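Local structure of threonine phosphate decarboxylase-like enzyme (Sulfurospirillum multivorans, 6OUX) at residues L41-D46 with A345-Y350; I368-R373 with N379-A384. The protein catalyses the pyridoxal phosphate-dependent decarboxylation of L-serine O-phosphate to ethanolamine O-phosphate, a precursor in the biosynthesis of norcobamide cofactors. All blocks are in the same frame, centred on the assembly; numbering follows the deposited sequence.

Overall arrangement
Interactions 1 and 2 lie side by side in the smaller of the chain's two sheet regions, their centres about 12 Å apart. Strand 45-46 forms one edge of a mixed sheet, strand 352-356 comes next and strand 367-371 third, so both contacts reach the same sheet. They also touch directly: Ala384 CB of interaction 2 lies 3.6 Å from Tyr350 CG and 3.7 Å from Leu346 CD2 of interaction 1, packing helix 375-388 against helix 339-350. Interaction 2 is the closer to the O-phospho-L-serine site, since its strand carries Arg369, which binds the substrate as Arg355 does; the side chain of Ile370 is about 8 Å from that of Arg355, that of Leu347 about 10 Å.

Interaction 1: residues L41-D46 with A345-Y350; sequences LEIKID and ALLVEY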
ATOM      1  N   LEU A  41      21.759  -6.613 -21.937  1.00 32.07           N
ATOM      2  CA  LEU A  41      20.556  -6.118 -22.671  1.00 31.51           C
ATOM      3  C   LEU A  41      20.147  -4.742 -22.184  1.00 29.06           C
ATOM      4  O   LEU A  41      19.730  -4.598 -21.041  1.00 29.30           O
ATOM      5  CB  LEU A  41      19.354  -7.058 -22.451  1.00 29.35           C
ATOM      6  CG  LEU A  41      18.017  -6.723 -23.099  1.00 31.03           C
ATOM      7  CD1 LEU A  41      18.096  -6.654 -24.607  1.00 32.25           C
ATOM      8  CD2 LEU A  41      17.007  -7.772 -22.683  1.00 31.99           C
ATOM      9  N   GLU A  42      20.225  -3.744 -23.029  1.00 30.46           N
ATOM     10  CA  GLU A  42      19.785  -2.411 -22.589  1.00 34.05           C
ATOM     11  C   GLU A  42      18.370  -2.120 -23.071  1.00 30.23           C
ATOM     12  O   GLU A  42      18.081  -2.184 -24.270  1.00 32.26           O
ATOM     13  CB  GLU A  42      20.785  -1.315 -22.972  1.00 39.94           C
ATOM     14  CG  GLU A  42      20.576  -0.563 -24.293  1.00 44.53           C
ATOM     15  CD  GLU A  42      21.633   0.552 -24.476  1.00 51.34           C
ATOM     16  OE1 GLU A  42      22.214   0.997 -23.440  1.00 43.07           O
ATOM     17  OE2 GLU A  42      21.869   0.980 -25.640  1.00 47.20           O
ATOM     18  N   ILE A  43      17.486  -1.862 -22.127  1.00 29.83           N
ATOM     19  CA  ILE A  43      16.127  -1.491 -22.486  1.00 34.49           C
ATOM     20  C   ILE A  43      16.123   0.024 -22.684  1.00 32.89           C
ATOM     21  O   ILE A  43      16.336   0.749 -21.745  1.00 32.81           O
ATOM     22  CB  ILE A  43      15.086  -1.831 -21.408  1.00 34.54           C
ATOM     23  CG1 ILE A  43      15.216  -3.272 -20.939  1.00 37.26           C
ATOM     24  CG2 ILE A  43      13.683  -1.517 -21.955  1.00 35.73           C
ATOM     25  CD1 ILE A  43      14.991  -4.288 -22.016  1.00 36.26           C
ATOM     26  N   LYS A  44      15.883   0.493 -23.895  1.00 28.82           N
ATOM     27  CA  LYS A  44      15.830   1.955 -24.144  1.00 28.64           C
ATOM     28  C   LYS A  44      14.412   2.560 -24.076  1.00 28.21           C
ATOM     29  O   LYS A  44      14.251   3.730 -23.693  1.00 21.72           O
ATOM     30  CB  LYS A  44      16.438   2.275 -25.527  1.00 32.38           C
ATOM     31  CG  LYS A  44      17.937   2.000 -25.651  1.00 36.68           C
ATOM     32  CD  LYS A  44      18.351   1.866 -27.125  1.00 43.20           C
ATOM     33  CE  LYS A  44      19.634   2.596 -27.454  1.00 49.86           C
ATOM     34  NZ  LYS A  44      20.056   2.249 -28.845  1.00 55.26           N
ATOM     35  N   ILE A  45      13.405   1.788 -24.531  1.00 23.12           N
ATOM     36  CA  ILE A  45      12.009   2.225 -24.494  1.00 21.81           C
ATOM     37  C   ILE A  45      11.217   1.107 -23.851  1.00 21.63           C
ATOM     38  O   ILE A  45      11.146  -0.001 -24.412  1.00 18.87           O
ATOM     39  CB  ILE A  45      11.460   2.527 -25.913  1.00 19.81           C
ATOM     40  CG1 ILE A  45      12.241   3.670 -26.546  1.00 18.99           C
ATOM     41  CG2 ILE A  45       9.967   2.867 -25.844  1.00 20.20           C
ATOM     42  CD1 ILE A  45      11.930   3.828 -28.020  1.00 20.12           C
ATOM     43  N   ASP A  46      10.597   1.393 -22.711  1.00 21.22           N
ATOM     44  CA  ASP A  46       9.714   0.416 -22.104  1.00 22.18           C
ATOM     45  C   ASP A  46       8.322   0.814 -22.517  1.00 20.20           C
ATOM     46  O   ASP A  46       7.756   1.798 -22.005  1.00 21.81           O
ATOM     47  CB  ASP A  46       9.876   0.401 -20.568  1.00 23.47           C
ATOM     48  CG  ASP A  46       8.933  -0.582 -19.870  1.00 26.07           C
ATOM     49  OD1 ASP A  46       8.026  -1.251 -20.488  1.00 22.78           O
ATOM     50  OD2 ASP A  46       9.137  -0.708 -18.636  1.00 27.99           O
ATOM     51  N   ALA A 345      12.950  -9.431 -31.355  1.00 18.57           N
ATOM     52  CA  ALA A 345      13.652  -8.538 -32.253  1.00 19.43           C
ATOM     53  C   ALA A 345      13.611  -7.099 -31.768  1.00 20.45           C
ATOM     54  O   ALA A 345      14.630  -6.380 -31.876  1.00 20.30           O
ATOM     55  CB  ALA A 345      13.096  -8.636 -33.671  1.00 19.77           C
ATOM     56  N   LEU A 346      12.462  -6.667 -31.226  1.00 20.83           N
ATOM     57  CA  LEU A 346      12.357  -5.340 -30.645  1.00 18.55           C
ATOM     58  C   LEU A 346      13.353  -5.162 -29.515  1.00 19.52           C
ATOM     59  O   LEU A 346      13.978  -4.094 -29.401  1.00 17.62           O
ATOM     60  CB  LEU A 346      10.930  -5.066 -30.131  1.00 21.17           C
ATOM     61  CG  LEU A 346       9.896  -4.815 -31.240  1.00 19.85           C
ATOM     62  CD1 LEU A 346       8.479  -5.026 -30.750  1.00 19.81           C
ATOM     63  CD2 LEU A 346      10.074  -3.421 -31.818  1.00 20.17           C
ATOM     64  N   LEU A 347      13.471  -6.150 -28.641  1.00 18.83           N
ATOM     65  CA  LEU A 347      14.417  -6.031 -27.503  1.00 20.88           C
ATOM     66  C   LEU A 347      15.885  -5.981 -28.035  1.00 21.39           C
ATOM     67  O   LEU A 347      16.656  -5.025 -27.777  1.00 20.14           O
ATOM     68  CB  LEU A 347      14.245  -7.201 -26.521  1.00 19.10           C
ATOM     69  CG  LEU A 347      13.037  -7.017 -25.600  1.00 19.88           C
ATOM     70  CD1 LEU A 347      12.751  -8.290 -24.805  1.00 18.95           C
ATOM     71  CD2 LEU A 347      13.256  -5.819 -24.686  1.00 19.22           C
ATOM     72  N   VAL A 348      16.230  -6.989 -28.820  1.00 21.18           N
ATOM     73  CA  VAL A 348      17.641  -7.226 -29.150  1.00 23.60           C
ATOM     74  C   VAL A 348      18.132  -6.120 -30.086  1.00 23.78           C
ATOM     75  O   VAL A 348      19.210  -5.588 -29.933  1.00 25.75           O
ATOM     76  CB  VAL A 348      17.817  -8.661 -29.748  1.00 25.25           C
ATOM     77  CG1 VAL A 348      19.168  -8.876 -30.428  1.00 27.00           C
ATOM     78  CG2 VAL A 348      17.656  -9.707 -28.669  1.00 24.20           C
ATOM     79  N   GLU A 349      17.339  -5.779 -31.074  1.00 23.66           N
ATOM     80  CA  GLU A 349      17.800  -4.943 -32.152  1.00 25.96           C
ATOM     81  C   GLU A 349      17.533  -3.473 -31.844  1.00 27.62           C
ATOM     82  O   GLU A 349      18.264  -2.603 -32.308  1.00 23.59           O
ATOM     83  CB  GLU A 349      17.171  -5.438 -33.471  1.00 27.40           C
ATOM     84  CG  GLU A 349      17.705  -6.806 -33.842  1.00 30.78           C
ATOM     85  CD  GLU A 349      16.878  -7.608 -34.859  1.00 32.25           C
ATOM     86  OE1 GLU A 349      16.108  -7.026 -35.664  1.00 35.48           O
ATOM     87  OE2 GLU A 349      17.024  -8.857 -34.835  1.00 30.56           O
ATOM     88  N   TYR A 350      16.531  -3.180 -31.003  1.00 27.88           N
ATOM     89  CA  TYR A 350      16.136  -1.779 -30.758  1.00 23.95           C
ATOM     90  C   TYR A 350      15.990  -1.341 -29.328  1.00 23.86           C
ATOM     91  O   TYR A 350      15.746  -0.155 -29.055  1.00 21.60           O
ATOM     92  CB  TYR A 350      14.846  -1.484 -31.495  1.00 24.67           C
ATOM     93  CG  TYR A 350      14.910  -1.772 -32.946  1.00 23.72           C
ATOM     94  CD1 TYR A 350      14.602  -3.036 -33.418  1.00 26.41           C
ATOM     95  CD2 TYR A 350      15.265  -0.789 -33.875  1.00 25.30           C
ATOM     96  CE1 TYR A 350      14.642  -3.329 -34.770  1.00 25.86           C
ATOM     97  CE2 TYR A 350      15.275  -1.082 -35.246  1.00 24.59           C
ATOM     98  CZ  TYR A 350      14.986  -2.357 -35.666  1.00 25.70           C
ATOM     99  OH  TYR A 350      14.991  -2.735 -36.978  1.00 27.91           O
TER
HETATM  100  O   HOH W   1      18.903  -3.676 -26.779  1.00 26.75           O
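Leu41, Ile43 and Lys44 run past the last turns of helix 339-350, with the CA of Ile43 7.0 Å from that of Leu347. Residues 41-43 are extended, the chain turns at Lys44 (psi -35°), and strand 45-46 follows. No direct polar bond joins the two backbones; instead a water donates to both Glu42 O, at 3.0 Å, and Leu347 O, at 2.8 Å, bridging loop and helix.

Leu347 is the centre of the apolar contact. Its CD2 meets CD1 of Ile43 at 3.5 Å, the two branched chains crossing at a slant. Ile43 reaches it by the end of its longer branch, with CG1 beside the backbone N (chi1 -50°) and chi2 of -62° folding CD1 back. Leu41 comes to the same residue by its CD1 methyl, which is 3.8 Å from Leu347 O. Phe13 and Phe17 of helix 11-19 also touch Leu347.

The contact sits where helix 339-350 turns into strand 352-356, which pairs in parallel with strand 45-46 at the edge of the small-domain sheet of this aminotransferase-like fold; Lys44 and Ile45 already bond through their backbones to Gly351. Toward solvent, Lys44 lays its CD 3.8 Å from Tyr350 O, its chain bent at chi3, while its NZ makes a long salt bridge of 3.9 Å to Glu42 OE2. The Tyr350 ring is directed off the loop, and its OH is hydrogen-bonded to Ser387 OG in helix 375-388.

Interaction 2: residues I368-R373 with N379-A384; sequences IRIAGR and NCIVMA
Ile370, on strand 367-371, and Ile381, on helix 375-388, face each other across the interface between sheet and helix, their CA atoms 9.0 Å apart. Each sends its CB toward the other segment, and the two side chains lie alongside each other, running in opposing directions. The closest approach is of methyl to methyl, Ile370 CG2 to Ile381 CD1 at 4.1 Å. In Ile381, CG1 stands beside the backbone N (chi1 -66°) and the nearly extended chi2 of 169° carries CD1 out to the strand. Val354 and Phe309 also touch Ile370, and Ile352 touches Ile381, so the pair is buried among apolar neighbours.

Beyond this pair the contact slackens. The aliphatic CG of Arg373 reaches the same CD1 at 4.4 Å, after which its guanidinium end turns away from the helix. On the helix's outward face Cys380 and Met383 are exposed to solvent.

The substrate-binding Arg369 is hydrogen-bonded through NH1 to Asn181 O and through NH2 to Cys48 O. Dispersion between Ile370 and Ile381 sets the spacing of strand and helix but little of its direction; a directional bond comes from Arg373 N to Asn378 OD1, while Arg369 serves the substrate from the strand's other face.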
ATOM      1  N   ILE A 368       0.265  -8.084 -29.761  1.00 13.33           N
ATOM      2  CA  ILE A 368       1.058  -7.360 -28.796  1.00 13.45           C
ATOM      3  C   ILE A 368       0.296  -6.099 -28.352  1.00 12.83           C
ATOM      4  O   ILE A 368      -0.421  -5.485 -29.148  1.00 12.61           O
ATOM      5  CB  ILE A 368       2.438  -6.966 -29.336  1.00 15.71           C
ATOM      6  CG1 ILE A 368       2.373  -6.189 -30.662  1.00 16.70           C
ATOM      7  CG2 ILE A 368       3.290  -8.195 -29.532  1.00 16.72           C
ATOM      8  CD1 ILE A 368       3.731  -5.613 -31.047  1.00 16.78           C
ATOM      9  N   ARG A 369       0.494  -5.721 -27.111  1.00 11.88           N
ATOM     10  CA  ARG A 369      -0.041  -4.454 -26.574  1.00 12.07           C
ATOM     11  C   ARG A 369       1.094  -3.484 -26.407  1.00 12.66           C
ATOM     12  O   ARG A 369       2.069  -3.786 -25.702  1.00 13.06           O
ATOM     13  CB  ARG A 369      -0.704  -4.645 -25.223  1.00 11.67           C
ATOM     14  CG  ARG A 369      -1.593  -3.441 -24.829  1.00 11.22           C
ATOM     15  CD  ARG A 369      -1.920  -3.478 -23.369  1.00 12.26           C
ATOM     16  NE  ARG A 369      -0.754  -3.372 -22.509  1.00 13.01           N
ATOM     17  CZ  ARG A 369      -0.811  -3.460 -21.180  1.00 14.59           C
ATOM     18  NH1 ARG A 369      -1.967  -3.639 -20.593  1.00 15.74           N
ATOM     19  NH2 ARG A 369       0.269  -3.347 -20.440  1.00 15.02           N
ATOM     20  N   ILE A 370       0.965  -2.296 -27.028  1.00 13.88           N
ATOM     21  CA  ILE A 370       2.037  -1.280 -26.942  1.00 14.68           C
ATOM     22  C   ILE A 370       1.517  -0.010 -26.256  1.00 14.08           C
ATOM     23  O   ILE A 370       0.570   0.570 -26.698  1.00 13.74           O
ATOM     24  CB  ILE A 370       2.567  -0.858 -28.350  1.00 14.58           C
ATOM     25  CG1 ILE A 370       2.852  -2.106 -29.198  1.00 14.46           C
ATOM     26  CG2 ILE A 370       3.794   0.055 -28.192  1.00 13.60           C
ATOM     27  CD1 ILE A 370       3.304  -1.823 -30.617  1.00 14.64           C
ATOM     28  N   ALA A 371       2.170   0.398 -25.182  1.00 14.71           N
ATOM     29  CA  ALA A 371       1.784   1.624 -24.491  1.00 15.58           C
ATOM     30  C   ALA A 371       2.274   2.826 -25.290  1.00 15.59           C
ATOM     31  O   ALA A 371       3.398   2.794 -25.823  1.00 17.73           O
ATOM     32  CB  ALA A 371       2.421   1.651 -23.116  1.00 14.91           C
ATOM     33  N   GLY A 372       1.493   3.881 -25.361  1.00 14.94           N
ATOM     34  CA  GLY A 372       1.856   5.054 -26.138  1.00 15.22           C
ATOM     35  C   GLY A 372       2.860   5.818 -25.323  1.00 16.13           C
ATOM     36  O   GLY A 372       2.688   5.937 -24.095  1.00 14.33           O
ATOM     37  N   ARG A 373       3.977   6.194 -25.964  1.00 16.42           N
ATOM     38  CA  ARG A 373       5.043   6.960 -25.296  1.00 17.81           C
ATOM     39  C   ARG A 373       5.106   8.437 -25.779  1.00 15.97           C
ATOM     40  O   ARG A 373       4.087   9.010 -26.200  1.00 15.61           O
ATOM     41  CB  ARG A 373       6.389   6.238 -25.478  1.00 19.94           C
ATOM     42  CG  ARG A 373       6.415   4.801 -25.019  1.00 23.02           C
ATOM     43  CD  ARG A 373       5.665   4.507 -23.742  1.00 26.08           C
ATOM     44  NE  ARG A 373       6.213   5.206 -22.599  1.00 30.87           N
ATOM     45  CZ  ARG A 373       5.539   5.431 -21.470  1.00 37.22           C
ATOM     46  NH1 ARG A 373       4.265   4.975 -21.296  1.00 34.68           N
ATOM     47  NH2 ARG A 373       6.148   6.115 -20.502  1.00 35.13           N
ATOM     48  N   ASN A 379       7.980   7.196 -32.577  1.00 17.59           N
ATOM     49  CA  ASN A 379       8.547   7.121 -33.921  1.00 21.93           C
ATOM     50  C   ASN A 379       9.488   5.921 -34.004  1.00 20.33           C
ATOM     51  O   ASN A 379       9.445   5.183 -34.986  1.00 20.73           O
ATOM     52  CB  ASN A 379       9.249   8.449 -34.252  1.00 27.33           C
ATOM     53  CG  ASN A 379       9.630   8.576 -35.719  1.00 38.36           C
ATOM     54  OD1 ASN A 379       8.786   8.489 -36.620  1.00 43.96           O
ATOM     55  ND2 ASN A 379      10.937   8.811 -35.976  1.00 49.60           N
ATOM     56  N   CYS A 380      10.302   5.721 -32.966  1.00 18.09           N
ATOM     57  CA  CYS A 380      11.226   4.598 -32.885  1.00 20.68           C
ATOM     58  C   CYS A 380      10.495   3.235 -32.931  1.00 19.27           C
ATOM     59  O   CYS A 380      10.893   2.291 -33.606  1.00 19.50           O
ATOM     60  CB  CYS A 380      12.053   4.661 -31.581  1.00 22.72           C
ATOM     61  SG  CYS A 380      13.262   6.031 -31.547  1.00 28.27           S
ATOM     62  N   ILE A 381       9.405   3.157 -32.213  1.00 17.96           N
ATOM     63  CA  ILE A 381       8.593   1.955 -32.242  1.00 16.80           C
ATOM     64  C   ILE A 381       8.053   1.692 -33.647  1.00 17.02           C
ATOM     65  O   ILE A 381       8.101   0.567 -34.130  1.00 16.06           O
ATOM     66  CB  ILE A 381       7.453   2.063 -31.204  1.00 16.13           C
ATOM     67  CG1 ILE A 381       8.018   2.096 -29.806  1.00 16.26           C
ATOM     68  CG2 ILE A 381       6.544   0.878 -31.347  1.00 16.40           C
ATOM     69  CD1 ILE A 381       7.021   2.465 -28.731  1.00 16.71           C
ATOM     70  N   VAL A 382       7.504   2.705 -34.288  1.00 16.70           N
ATOM     71  CA  VAL A 382       6.905   2.508 -35.579  1.00 18.07           C
ATOM     72  C   VAL A 382       8.009   2.031 -36.594  1.00 19.23           C
ATOM     73  O   VAL A 382       7.799   1.120 -37.426  1.00 15.31           O
ATOM     74  CB  VAL A 382       6.232   3.798 -36.112  1.00 18.84           C
ATOM     75  CG1 VAL A 382       5.749   3.548 -37.540  1.00 18.10           C
ATOM     76  CG2 VAL A 382       5.057   4.217 -35.234  1.00 20.73           C
ATOM     77  N   MET A 383       9.141   2.715 -36.524  1.00 20.96           N
ATOM     78  CA  MET A 383      10.297   2.404 -37.374  1.00 23.61           C
ATOM     79  C   MET A 383      10.748   0.973 -37.172  1.00 21.85           C
ATOM     80  O   MET A 383      10.848   0.235 -38.143  1.00 19.41           O
ATOM     81  CB  MET A 383      11.457   3.404 -37.151  1.00 26.45           C
ATOM     82  CG  MET A 383      11.307   4.660 -38.017  1.00 33.77           C
ATOM     83  SD  MET A 383      12.534   6.009 -37.813  1.00 37.23           S
ATOM     84  CE  MET A 383      12.221   6.798 -39.394  1.00 45.30           C
ATOM     85  N   ALA A 384      11.010   0.615 -35.915  1.00 19.92           N
ATOM     86  CA  ALA A 384      11.379  -0.744 -35.543  1.00 19.63           C
ATOM     87  C   ALA A 384      10.420  -1.800 -36.028  1.00 20.15           C
ATOM     88  O   ALA A 384      10.858  -2.771 -36.695  1.00 21.36           O
ATOM     89  CB  ALA A 384      11.573  -0.860 -34.062  1.00 18.83           C
TER